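Phospholethanolamine N-methyltransferase 2 (Haemonchus contortus, PDB 4KRI) probably catalyses S-adenosylmethionine-dependent N-methylation of phosphoethanolamine derivatives, such as phosphomonomethylethanolamine, on the nematode route to phosphocholine. Local coordinates at residues A[339-342]-A[343-347]; A[178-182]-A[183-187]; A[411-414]-A[415-418]; A[189-192]-A[193-196]. All coordinates share one frame; numbering follows the deposited sequence.

Interaction 1: residues A[339-342]-A[343-347]; sequences KEYV and SQRQY. With 1SH (2-(methylamino)ethyl dihydrogen phosphate), chain E.
Y341 and R345, one helical turn apart, bring ring against guanidinium: CE1 of Y341 stands 3.5 Å above one face of the R345 group, offset toward its rim, and the two planes are turned 65° apart. At the guanidinium edge, NH1 donates a hydrogen bond to OE1 of Q344 at 2.8 Å, while NE and NH2 reach two phosphate oxygens of the bound phosphomonomethylethanolamine, O1 from NE at 2.9 Å and O3 from NH2 at 3.0 Å. With its edge engaged by both the amide and the phosphate, the guanidinium is held against rotation. A bend at chi2 (-75°) brings the guanidinium face against CE1 of the tyrosine. Y347 carries CB of R345 over the centre of one face and turns its edge toward the face of Y341 in an offset edge-to-face pair, planes at 81°. Both phenols donate to phosphate O1, from OH of Y341 at 2.7 Å and from OH of Y347 at 2.8 Å, so with R345 NE three donors grip this single oxygen. OH of Y347 is also bonded to Q184. Behind these groups, helix 336-345 ends at Q346, whose phi is positive: Y347 N bonds V342 O at 3.0 Å, and a weak bond runs from Q346 N to S343 O. The helix end is thus a Schellman motif, and its last turn forms part of the phosphate-binding wall of the substrate pocket.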
loop_
_atom_site.group_PDB
_atom_site.type_symbol
_atom_site.label_atom_id
_atom_site.label_comp_id
_atom_site.label_asym_id
_atom_site.label_seq_id
_atom_site.Cartn_x
_atom_site.Cartn_y
_atom_site.Cartn_z
ATOM N N LYS A 339 10.351 24.894 -6.235
ATOM C CA LYS A 339 9.514 24.968 -5.042
ATOM C C LYS A 339 8.031 24.753 -5.368
ATOM O O LYS A 339 7.312 24.097 -4.609
ATOM C CB LYS A 339 9.759 26.294 -4.298
ATOM C CG LYS A 339 11.092 26.309 -3.521
ATOM C CD LYS A 339 11.854 27.643 -3.621
ATOM C CE LYS A 339 11.329 28.708 -2.679
ATOM N NZ LYS A 339 12.006 30.030 -2.921
ATOM N N GLU A 340 7.579 25.282 -6.500
ATOM C CA GLU A 340 6.205 25.051 -6.939
ATOM C C GLU A 340 5.997 23.583 -7.312
ATOM O O GLU A 340 4.939 23.021 -7.052
ATOM C CB GLU A 340 5.831 25.958 -8.120
ATOM C CG GLU A 340 5.720 27.436 -7.762
ATOM C CD GLU A 340 5.357 28.295 -8.960
ATOM O OE1 GLU A 340 5.082 27.726 -10.041
ATOM O OE2 GLU A 340 5.353 29.539 -8.820
ATOM N N TYR A 341 7.009 22.974 -7.925
ATOM C CA TYR A 341 6.976 21.550 -8.253
ATOM C C TYR A 341 6.888 20.737 -6.964
ATOM O O TYR A 341 6.065 19.823 -6.855
ATOM C CB TYR A 341 8.219 21.174 -9.080
ATOM C CG TYR A 341 8.585 19.699 -9.109
ATOM C CD1 TYR A 341 7.854 18.793 -9.866
ATOM C CD2 TYR A 341 9.684 19.226 -8.405
ATOM C CE1 TYR A 341 8.198 17.442 -9.896
ATOM C CE2 TYR A 341 10.028 17.883 -8.424
ATOM C CZ TYR A 341 9.294 17.007 -9.180
ATOM O OH TYR A 341 9.656 15.678 -9.206
ATOM N N VAL A 342 7.703 21.097 -5.973
ATOM C CA VAL A 342 7.705 20.370 -4.705
ATOM C C VAL A 342 6.370 20.503 -3.980
ATOM O O VAL A 342 5.851 19.529 -3.444
ATOM C CB VAL A 342 8.865 20.820 -3.804
ATOM C CG1 VAL A 342 8.712 20.255 -2.396
ATOM C CG2 VAL A 342 10.175 20.360 -4.396
ATOM N N SER A 343 5.807 21.705 -3.993
ATOM C CA SER A 343 4.538 21.971 -3.329
ATOM C C SER A 343 3.367 21.262 -4.009
ATOM O O SER A 343 2.477 20.745 -3.334
ATOM C CB SER A 343 4.280 23.483 -3.264
ATOM O OG SER A 343 3.103 23.759 -2.525
ATOM N N GLN A 344 3.379 21.232 -5.341
ATOM C CA GLN A 344 2.317 20.599 -6.113
ATOM C C GLN A 344 2.361 19.084 -5.938
ATOM O O GLN A 344 1.312 18.439 -5.881
ATOM C CB GLN A 344 2.437 20.982 -7.595
ATOM C CG GLN A 344 1.284 20.522 -8.479
ATOM C CD GLN A 344 1.437 19.075 -8.930
ATOM O OE1 GLN A 344 2.544 18.530 -8.930
ATOM N NE2 GLN A 344 0.325 18.447 -9.318
ATOM N N ARG A 345 3.564 18.520 -5.844
ATOM C CA ARG A 345 3.723 17.079 -5.620
ATOM C C ARG A 345 3.518 16.721 -4.152
ATOM O O ARG A 345 3.320 15.549 -3.812
ATOM C CB ARG A 345 5.128 16.614 -6.037
ATOM C CG ARG A 345 5.425 16.698 -7.533
ATOM C CD ARG A 345 4.709 15.570 -8.273
ATOM N NE ARG A 345 5.264 15.308 -9.601
ATOM C CZ ARG A 345 4.881 15.943 -10.709
ATOM N NH1 ARG A 345 3.954 16.895 -10.657
ATOM N NH2 ARG A 345 5.432 15.632 -11.871
ATOM N N GLN A 346 3.568 17.740 -3.296
ATOM C CA GLN A 346 3.624 17.562 -1.846
ATOM C C GLN A 346 4.779 16.672 -1.387
ATOM O O GLN A 346 4.628 15.862 -0.467
ATOM C CB GLN A 346 2.292 17.030 -1.316
ATOM C CG GLN A 346 1.135 17.934 -1.663
ATOM C CD GLN A 346 0.295 18.255 -0.457
ATOM O OE1 GLN A 346 -0.762 17.655 -0.243
ATOM N NE2 GLN A 346 0.769 19.198 0.358
ATOM N N TYR A 347 5.942 16.843 -2.004
ATOM C CA TYR A 347 7.121 16.120 -1.545
ATOM C C TYR A 347 7.682 16.740 -0.271
ATOM O O TYR A 347 7.713 17.970 -0.125
ATOM C CB TYR A 347 8.213 16.119 -2.607
ATOM C CG TYR A 347 7.922 15.270 -3.827
ATOM C CD1 TYR A 347 7.051 14.194 -3.773
ATOM C CD2 TYR A 347 8.542 15.550 -5.034
ATOM C CE1 TYR A 347 6.807 13.419 -4.912
ATOM C CE2 TYR A 347 8.309 14.798 -6.162
ATOM C CZ TYR A 347 7.443 13.735 -6.102
ATOM O OH TYR A 347 7.232 12.997 -7.247
HETATM O O4 1SH E . 9.377 12.687 -11.280
HETATM P P1 1SH E . 7.936 12.811 -10.792
HETATM O O1 1SH E . 7.777 13.892 -9.797
HETATM O O3 1SH E . 6.993 13.074 -12.026
HETATM O O2 1SH E . 7.537 11.454 -10.078
HETATM C C1 1SH E . 7.719 10.310 -10.733
HETATM C C2 1SH E . 7.527 9.038 -9.918
HETATM N N1 1SH E . 8.466 8.789 -8.860
HETATM C C3 1SH E . 8.009 7.661 -8.134
#

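Interaction 2: residues A[178-182]-A[183-187]; sequences DFLDR and TQYTD. With 1SH (2-(methylamino)ethyl dihydrogen phosphate), chain E; SAH (S-adenosyl-L-homocysteine), chain D.
L180 and Y185 lie side by side and point the same way at the end of helix 176-184, where a wider pi-type turn opens the backbone next to the pocket of a class I methyltransferase domain. CD2 of L180 comes to the edge of the Y185 ring, 4.0 Å from its CD2, and Y185 N bonds L180 O at 2.9 Å almost in line with the carbonyl, five residues apart as the wider turn requires. The pair faces the cofactor product: CE2 of Y185 is 3.7 Å from C3' of S-adenosylhomocysteine, and CD1 of L180 packs near the ribose O2'. Farther along the ring, OH of Y185 lies 3.5 Å from the methyl carbon C3 of the substrate and is itself bonded to H301, which would help to fix the phenol where cofactor and substrate come together. Q184 covers the rim of one face of Y185 with CG, then runs on extended until NE2, whose partners are Y347 and Y193, is 3.1 Å from the ester oxygen O2 of the substrate. On another side of the helix, F179 and T183 meet at an angle. With chi1 near -40°, T183 turns OG1 back onto F179 O at 2.9 Å, in the carbonyl plane on a lone pair, beside a weak bond from its own N. The same carbonyl accepts a hydrogen bond from a water, which in turn accepts one from Q184 N; the water oxygen sits 3.2 Å above the plane of the F179 ring, toward its rim.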
loop_
_atom_site.group_PDB
_atom_site.type_symbol
_atom_site.label_atom_id
_atom_site.label_comp_id
_atom_site.label_asym_id
_atom_site.label_seq_id
_atom_site.Cartn_x
_atom_site.Cartn_y
_atom_site.Cartn_z
ATOM N N ASP A 178 -6.327 9.707 -0.896
ATOM C CA ASP A 178 -7.128 10.281 -1.970
ATOM C C ASP A 178 -6.307 11.261 -2.797
ATOM O O ASP A 178 -6.472 11.350 -4.013
ATOM C CB ASP A 178 -8.391 10.952 -1.424
ATOM C CG ASP A 178 -9.446 9.950 -0.987
ATOM O OD1 ASP A 178 -9.398 8.786 -1.441
ATOM O OD2 ASP A 178 -10.336 10.340 -0.197
ATOM N N PHE A 179 -5.414 11.988 -2.136
ATOM C CA PHE A 179 -4.513 12.889 -2.838
ATOM C C PHE A 179 -3.654 12.145 -3.859
ATOM O O PHE A 179 -3.507 12.600 -4.993
ATOM C CB PHE A 179 -3.610 13.631 -1.854
ATOM C CG PHE A 179 -2.499 14.388 -2.520
ATOM C CD1 PHE A 179 -2.755 15.582 -3.184
ATOM C CD2 PHE A 179 -1.203 13.902 -2.496
ATOM C CE1 PHE A 179 -1.729 16.275 -3.810
ATOM C CE2 PHE A 179 -0.178 14.588 -3.117
ATOM C CZ PHE A 179 -0.441 15.770 -3.780
ATOM N N LEU A 180 -3.081 11.018 -3.443
ATOM C CA LEU A 180 -2.263 10.182 -4.323
ATOM C C LEU A 180 -3.091 9.658 -5.508
ATOM O O LEU A 180 -2.667 9.752 -6.658
ATOM C CB LEU A 180 -1.674 8.999 -3.543
ATOM C CG LEU A 180 -0.647 9.304 -2.444
ATOM C CD1 LEU A 180 -0.380 8.080 -1.567
ATOM C CD2 LEU A 180 0.641 9.787 -3.075
ATOM N N ASP A 181 -4.276 9.126 -5.216
ATOM C CA ASP A 181 -5.131 8.505 -6.238
ATOM C C ASP A 181 -5.765 9.516 -7.199
ATOM O O ASP A 181 -6.133 9.161 -8.321
ATOM C CB ASP A 181 -6.256 7.685 -5.580
ATOM C CG ASP A 181 -5.784 6.332 -5.047
ATOM O OD1 ASP A 181 -4.785 5.786 -5.561
ATOM O OD2 ASP A 181 -6.441 5.806 -4.117
ATOM N N ARG A 182 -5.920 10.763 -6.762
ATOM C CA ARG A 182 -6.652 11.750 -7.560
ATOM C C ARG A 182 -5.752 12.708 -8.324
ATOM O O ARG A 182 -6.216 13.429 -9.205
ATOM C CB ARG A 182 -7.638 12.549 -6.689
ATOM C CG ARG A 182 -8.795 11.724 -6.106
ATOM C CD ARG A 182 -9.650 12.553 -5.147
ATOM N NE ARG A 182 -10.600 11.726 -4.400
ATOM C CZ ARG A 182 -11.351 12.170 -3.394
ATOM N NH1 ARG A 182 -11.263 13.437 -3.011
ATOM N NH2 ARG A 182 -12.189 11.347 -2.771
ATOM N N THR A 183 -4.468 12.724 -7.984
ATOM C CA THR A 183 -3.555 13.688 -8.584
ATOM C C THR A 183 -2.421 13.018 -9.349
ATOM O O THR A 183 -2.515 12.805 -10.555
ATOM C CB THR A 183 -2.962 14.629 -7.517
ATOM O OG1 THR A 183 -3.981 14.971 -6.566
ATOM C CG2 THR A 183 -2.422 15.890 -8.167
ATOM N N GLN A 184 -1.350 12.673 -8.644
ATOM C CA GLN A 184 -0.166 12.136 -9.307
ATOM C C GLN A 184 -0.390 10.718 -9.829
ATOM O O GLN A 184 0.074 10.361 -10.918
ATOM C CB GLN A 184 1.043 12.159 -8.363
ATOM C CG GLN A 184 2.343 11.731 -9.040
ATOM C CD GLN A 184 3.583 11.960 -8.183
ATOM O OE1 GLN A 184 3.489 12.247 -6.989
ATOM N NE2 GLN A 184 4.752 11.832 -8.797
ATOM N N TYR A 185 -1.103 9.913 -9.055
ATOM C CA TYR A 185 -1.241 8.506 -9.394
ATOM C C TYR A 185 -2.677 8.138 -9.763
ATOM O O TYR A 185 -3.235 7.166 -9.254
ATOM C CB TYR A 185 -0.685 7.626 -8.265
ATOM C CG TYR A 185 0.780 7.902 -7.949
ATOM C CD1 TYR A 185 1.752 7.887 -8.946
ATOM C CD2 TYR A 185 1.188 8.200 -6.660
ATOM C CE1 TYR A 185 3.082 8.137 -8.658
ATOM C CE2 TYR A 185 2.526 8.453 -6.367
ATOM C CZ TYR A 185 3.462 8.419 -7.367
ATOM O OH TYR A 185 4.792 8.674 -7.069
ATOM N N THR A 186 -3.269 8.938 -10.645
ATOM C CA THR A 186 -4.467 8.520 -11.367
ATOM C C THR A 186 -4.096 7.357 -12.265
ATOM O O THR A 186 -2.921 7.148 -12.557
ATOM C CB THR A 186 -5.002 9.628 -12.283
ATOM O OG1 THR A 186 -3.973 10.039 -13.196
ATOM C CG2 THR A 186 -5.478 10.823 -11.466
ATOM N N ASP A 187 -5.094 6.614 -12.727
ATOM C CA ASP A 187 -4.816 5.512 -13.640
ATOM C C ASP A 187 -4.032 5.971 -14.882
ATOM O O ASP A 187 -3.038 5.352 -15.257
ATOM C CB ASP A 187 -6.110 4.796 -14.035
ATOM C CG ASP A 187 -6.621 3.873 -12.941
ATOM O OD1 ASP A 187 -5.852 3.577 -11.995
ATOM O OD2 ASP A 187 -7.788 3.432 -13.030
HETATM O O4 1SH E . 9.377 12.687 -11.280
HETATM P P1 1SH E . 7.936 12.811 -10.792
HETATM O O1 1SH E . 7.777 13.892 -9.797
HETATM O O3 1SH E . 6.993 13.074 -12.026
HETATM O O2 1SH E . 7.537 11.454 -10.078
HETATM C C1 1SH E . 7.719 10.310 -10.733
HETATM C C2 1SH E . 7.527 9.038 -9.918
HETATM N N1 1SH E . 8.466 8.789 -8.860
HETATM C C3 1SH E . 8.009 7.661 -8.134
HETATM N N SAH D . 8.704 1.265 -5.806
HETATM C CA SAH D . 7.911 1.304 -7.062
HETATM C CB SAH D . 6.862 2.483 -6.997
HETATM C CG SAH D . 7.401 3.909 -7.000
HETATM S SD SAH D . 6.077 5.153 -6.870
HETATM C C SAH D . 8.782 1.327 -8.255
HETATM O O SAH D . 9.995 1.227 -8.135
HETATM O OXT SAH D . 8.276 1.212 -9.360
HETATM C "C5'" SAH D . 5.876 5.565 -5.126
HETATM C "C4'" SAH D . 4.880 4.820 -4.435
HETATM O "O4'" SAH D . 4.994 5.104 -3.015
HETATM C "C3'" SAH D . 3.525 5.279 -4.817
HETATM O "O3'" SAH D . 2.819 4.186 -5.363
HETATM C "C2'" SAH D . 2.892 5.729 -3.577
HETATM O "O2'" SAH D . 1.523 5.404 -3.511
HETATM C "C1'" SAH D . 3.692 5.026 -2.529
HETATM N N9 SAH D . 3.552 5.643 -1.165
HETATM C C8 SAH D . 3.764 6.937 -0.830
HETATM N N7 SAH D . 3.601 7.057 0.492
HETATM C C5 SAH D . 3.305 5.844 1.003
HETATM C C6 SAH D . 3.038 5.389 2.301
HETATM N N6 SAH D . 3.037 6.248 3.379
HETATM N N1 SAH D . 2.772 4.075 2.467
HETATM C C2 SAH D . 2.766 3.225 1.435
HETATM N N3 SAH D . 3.026 3.630 0.179
HETATM C C4 SAH D . 3.283 4.929 -0.065
HETATM O O HOH W 1 -0.601 12.906 -5.796
#

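Interaction 3: residues A[411-414]-A[415-418]; sequences KSKL and QYIA. With 1SH (2-(methylamino)ethyl dihydrogen phosphate), chain E.
Y416 swings its ring back over the preceding turn toward S412 because CG stands anti to its carbonyl carbon (chi1 -60°), and chi2 of -24° then sets one face over the S412 carbonyl. This is regular alpha-helix, the C-terminal end of helix 400-418, and it illustrates how one helix can divide its work between packing and ligand binding. S412 O lies 3.1 Å above the ring plane, offset toward the rim, while the same oxygen accepts the backbone bond from Y416 N at 2.9 Å. The ring thus roofs a carbonyl already engaged within the helix. Its far end passes beside S412, whose CB is 3.8 Å from OH of Y416; the two hydroxyls find their partners elsewhere, Y416 on S337 and S412 on the S408 carbonyl. K413 also borders the ring obliquely, its CA 3.6 Å from CD2 of Y416. On another side of the helix, I417 lays CG1 3.4 Å from K413 O, and together with L414 it packs against helix 373-389. Y416 meets Y341, which carries the contact over to helix 336-345. The side chain of K413 leads away from this packing. A bend at chi3 (-77°) takes its otherwise extended chain into the substrate pocket, and W410 makes a cation-pi contact with it. The positive end would be expected to balance part of the phosphate charge: CD comes within 3.4 Å of phosphate oxygen O4, and NZ donates to that same O4 at 2.6 Å.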
loop_
_atom_site.group_PDB
_atom_site.type_symbol
_atom_site.label_atom_id
_atom_site.label_comp_id
_atom_site.label_asym_id
_atom_site.label_seq_id
_atom_site.Cartn_x
_atom_site.Cartn_y
_atom_site.Cartn_z
ATOM N N LYS A 411 12.155 17.672 -18.978
ATOM C CA LYS A 411 12.915 18.901 -19.208
ATOM C C LYS A 411 13.123 19.661 -17.893
ATOM O O LYS A 411 14.241 20.057 -17.565
ATOM C CB LYS A 411 12.201 19.801 -20.224
ATOM C CG LYS A 411 12.992 21.062 -20.567
ATOM C CD LYS A 411 12.163 22.084 -21.335
ATOM C CE LYS A 411 12.966 23.375 -21.558
ATOM N NZ LYS A 411 12.183 24.465 -22.223
ATOM N N SER A 412 12.044 19.837 -17.134
ATOM C CA SER A 412 12.109 20.550 -15.859
ATOM C C SER A 412 13.026 19.908 -14.815
ATOM O O SER A 412 13.806 20.602 -14.158
ATOM C CB SER A 412 10.704 20.739 -15.284
ATOM O OG SER A 412 9.970 21.668 -16.064
ATOM N N LYS A 413 12.926 18.593 -14.647
ATOM C CA LYS A 413 13.789 17.897 -13.695
ATOM C C LYS A 413 15.269 18.073 -14.030
ATOM O O LYS A 413 16.099 18.234 -13.138
ATOM C CB LYS A 413 13.393 16.418 -13.580
ATOM C CG LYS A 413 12.144 16.228 -12.726
ATOM C CD LYS A 413 11.713 14.779 -12.634
ATOM C CE LYS A 413 11.010 14.340 -13.901
ATOM N NZ LYS A 413 10.404 13.000 -13.677
ATOM N N LEU A 414 15.590 18.083 -15.318
ATOM C CA LEU A 414 16.961 18.322 -15.749
ATOM C C LEU A 414 17.467 19.694 -15.278
ATOM O O LEU A 414 18.586 19.809 -14.771
ATOM C CB LEU A 414 17.078 18.158 -17.272
ATOM C CG LEU A 414 17.015 16.678 -17.680
ATOM C CD1 LEU A 414 16.764 16.483 -19.170
ATOM C CD2 LEU A 414 18.299 15.976 -17.257
ATOM N N GLN A 415 16.633 20.721 -15.399
ATOM C CA GLN A 415 16.996 22.038 -14.885
ATOM C C GLN A 415 17.062 22.086 -13.345
ATOM O O GLN A 415 17.899 22.796 -12.773
ATOM C CB GLN A 415 16.048 23.113 -15.424
ATOM C CG GLN A 415 16.492 24.533 -15.089
ATOM C CD GLN A 415 17.896 24.849 -15.601
ATOM O OE1 GLN A 415 18.207 24.630 -16.777
ATOM N NE2 GLN A 415 18.753 25.362 -14.715
ATOM N N TYR A 416 16.189 21.334 -12.676
ATOM C CA TYR A 416 16.212 21.262 -11.217
ATOM C C TYR A 416 17.518 20.637 -10.747
ATOM O O TYR A 416 18.065 21.016 -9.707
ATOM C CB TYR A 416 15.043 20.428 -10.679
ATOM C CG TYR A 416 13.666 20.937 -11.025
ATOM C CD1 TYR A 416 13.452 22.272 -11.336
ATOM C CD2 TYR A 416 12.574 20.078 -11.035
ATOM C CE1 TYR A 416 12.196 22.736 -11.650
ATOM C CE2 TYR A 416 11.313 20.535 -11.352
ATOM C CZ TYR A 416 11.132 21.865 -11.657
ATOM O OH TYR A 416 9.876 22.326 -11.972
ATOM N N ILE A 417 18.007 19.663 -11.507
ATOM C CA ILE A 417 19.291 19.047 -11.202
ATOM C C ILE A 417 20.407 20.064 -11.411
ATOM O O ILE A 417 21.331 20.166 -10.605
ATOM C CB ILE A 417 19.557 17.836 -12.098
ATOM C CG1 ILE A 417 18.690 16.660 -11.658
ATOM C CG2 ILE A 417 21.029 17.436 -12.052
ATOM C CD1 ILE A 417 18.967 15.399 -12.432
ATOM N N ALA A 418 20.303 20.816 -12.499
ATOM C CA ALA A 418 21.317 21.804 -12.857
ATOM C C ALA A 418 21.534 22.835 -11.754
ATOM O O ALA A 418 22.660 23.262 -11.496
ATOM C CB ALA A 418 20.936 22.482 -14.147
HETATM O O4 1SH E . 9.377 12.687 -11.280
HETATM P P1 1SH E . 7.936 12.811 -10.792
HETATM O O1 1SH E . 7.777 13.892 -9.797
HETATM O O3 1SH E . 6.993 13.074 -12.026
HETATM O O2 1SH E . 7.537 11.454 -10.078
HETATM C C1 1SH E . 7.719 10.310 -10.733
HETATM C C2 1SH E . 7.527 9.038 -9.918
HETATM N N1 1SH E . 8.466 8.789 -8.860
HETATM C C3 1SH E . 8.009 7.661 -8.134
#

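Interaction 4: residues A[189-192]-A[193-196]; sequences GIFA and YEWI. With 1SH (2-(methylamino)ethyl dihydrogen phosphate), chain E.
Y193 rests its ring near the carbonyl of G189, one turn back in helix 187-197, and from that seat reaches into the substrate pocket. Its OH donates to phosphate oxygen O3 at 2.6 Å, and C2 of the substrate's ethylamine arm lies over one face of the ring, so a single side chain meets both the phosphate and the carbon chain that links it to the amine. In the next shell, CD2 of Y193 is 3.3 Å from G189 O, and that carbonyl accepts the backbone bond from Y193 N at 2.9 Å. G189 N is in turn capped by OG1 of T186, the N-cap residue, which ties the start of this helix to the turn that precedes it. Farther out, F191 and E194 run side by side, pointing the same way, their flat groups 34° apart. OE1 of E194 comes to the edge of the ring, 3.6 Å from CD1 of F191, while OE2 forms a salt bridge with R264 and accepts a bond from N200 N. A water completes the arrangement, donating to F191 O at 2.9 Å and to E194 OE1 at 3.2 Å.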
loop_
_atom_site.group_PDB
_atom_site.type_symbol
_atom_site.label_atom_id
_atom_site.label_comp_id
_atom_site.label_asym_id
_atom_site.label_seq_id
_atom_site.Cartn_x
_atom_site.Cartn_y
_atom_site.Cartn_z
ATOM N N GLY A 189 -2.180 8.683 -15.177
ATOM C CA GLY A 189 -0.865 9.074 -14.716
ATOM C C GLY A 189 0.046 7.878 -14.505
ATOM O O GLY A 189 1.220 7.906 -14.890
ATOM N N ILE A 190 -0.491 6.837 -13.874
ATOM C CA ILE A 190 0.272 5.617 -13.636
ATOM C C ILE A 190 0.736 4.998 -14.956
ATOM O O ILE A 190 1.918 4.720 -15.131
ATOM C CB ILE A 190 -0.544 4.592 -12.820
ATOM C CG1 ILE A 190 -0.689 5.076 -11.368
ATOM C CG2 ILE A 190 0.132 3.250 -12.836
ATOM C CD1 ILE A 190 -1.730 4.293 -10.576
ATOM N N PHE A 191 -0.180 4.797 -15.898
ATOM C CA PHE A 191 0.211 4.154 -17.147
ATOM C C PHE A 191 1.120 5.027 -18.020
ATOM O O PHE A 191 1.969 4.509 -18.740
ATOM C CB PHE A 191 -1.011 3.618 -17.904
ATOM C CG PHE A 191 -1.774 2.567 -17.137
ATOM C CD1 PHE A 191 -1.128 1.428 -16.675
ATOM C CD2 PHE A 191 -3.125 2.726 -16.869
ATOM C CE1 PHE A 191 -1.815 0.461 -15.952
ATOM C CE2 PHE A 191 -3.825 1.762 -16.149
ATOM C CZ PHE A 191 -3.166 0.630 -15.689
ATOM N N ALA A 192 0.976 6.349 -17.937
ATOM C CA ALA A 192 1.891 7.234 -18.649
ATOM C C ALA A 192 3.292 7.139 -18.032
ATOM O O ALA A 192 4.288 7.104 -18.745
ATOM C CB ALA A 192 1.390 8.663 -18.619
ATOM N N TYR A 193 3.363 7.088 -16.706
ATOM C CA TYR A 193 4.642 6.889 -16.022
ATOM C C TYR A 193 5.280 5.546 -16.411
ATOM O O TYR A 193 6.476 5.487 -16.709
ATOM C CB TYR A 193 4.444 6.919 -14.503
ATOM C CG TYR A 193 4.492 8.288 -13.859
ATOM C CD1 TYR A 193 5.357 9.278 -14.315
ATOM C CD2 TYR A 193 3.679 8.583 -12.778
ATOM C CE1 TYR A 193 5.402 10.522 -13.703
ATOM C CE2 TYR A 193 3.725 9.809 -12.158
ATOM C CZ TYR A 193 4.583 10.779 -12.623
ATOM O OH TYR A 193 4.620 12.003 -12.004
ATOM N N GLU A 194 4.492 4.472 -16.385
ATOM C CA GLU A 194 5.012 3.152 -16.748
ATOM C C GLU A 194 5.592 3.167 -18.166
ATOM O O GLU A 194 6.611 2.526 -18.455
ATOM C CB GLU A 194 3.921 2.079 -16.640
ATOM C CG GLU A 194 4.438 0.695 -16.946
ATOM C CD GLU A 194 3.345 -0.354 -17.044
ATOM O OE1 GLU A 194 2.155 0.001 -17.234
ATOM O OE2 GLU A 194 3.691 -1.547 -16.948
ATOM N N TRP A 195 4.947 3.918 -19.052
ATOM C CA TRP A 195 5.404 3.985 -20.433
ATOM C C TRP A 195 6.815 4.559 -20.515
ATOM O O TRP A 195 7.658 4.031 -21.237
ATOM C CB TRP A 195 4.443 4.816 -21.289
ATOM C CG TRP A 195 4.653 4.667 -22.780
ATOM C CD1 TRP A 195 4.031 3.778 -23.610
ATOM C CD2 TRP A 195 5.533 5.437 -23.610
ATOM N NE1 TRP A 195 4.471 3.945 -24.898
ATOM C CE2 TRP A 195 5.393 4.959 -24.927
ATOM C CE3 TRP A 195 6.416 6.489 -23.371
ATOM C CZ2 TRP A 195 6.108 5.493 -25.999
ATOM C CZ3 TRP A 195 7.122 7.014 -24.440
ATOM C CH2 TRP A 195 6.964 6.519 -25.733
ATOM N N ILE A 196 7.082 5.628 -19.768
ATOM C CA ILE A 196 8.411 6.232 -19.800
ATOM C C ILE A 196 9.456 5.472 -18.963
ATOM O O ILE A 196 10.613 5.340 -19.379
ATOM C CB ILE A 196 8.379 7.752 -19.443
ATOM C CG1 ILE A 196 9.776 8.360 -19.537
ATOM C CG2 ILE A 196 7.851 7.978 -18.036
ATOM C CD1 ILE A 196 10.486 8.030 -20.810
HETATM O O4 1SH E . 9.377 12.687 -11.280
HETATM P P1 1SH E . 7.936 12.811 -10.792
HETATM O O1 1SH E . 7.777 13.892 -9.797
HETATM O O3 1SH E . 6.993 13.074 -12.026
HETATM O O2 1SH E . 7.537 11.454 -10.078
HETATM C C1 1SH E . 7.719 10.310 -10.733
HETATM C C2 1SH E . 7.527 9.038 -9.918
HETATM N N1 1SH E . 8.466 8.789 -8.860
HETATM C C3 1SH E . 8.009 7.661 -8.134
HETATM O O HOH W 2 1.722 1.874 -19.836
#

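In the fold
All four local helix contacts touch the same phosphomonomethylethanolamine, yet they differ in burial. Interaction 4 is buried, interactions 2 and 3 are partly so, and interaction 1 lies toward the surface. Interactions 1, 3 and 4 supply phosphate donors, dominated by phenols and cationic groups, whereas interaction 2 alone of the four also touches the cofactor product. Consecutive helices 176-184 and 187-197 carry interactions 2 and 4, and Q184 joins them to interaction 1 in one hydrogen-bonded network. Interaction 3 lies farther from interactions 2 and 4 and touches neither; it meets interaction 1, chiefly where Y416 packs on Y341, and reaches the ligand by one long lysine.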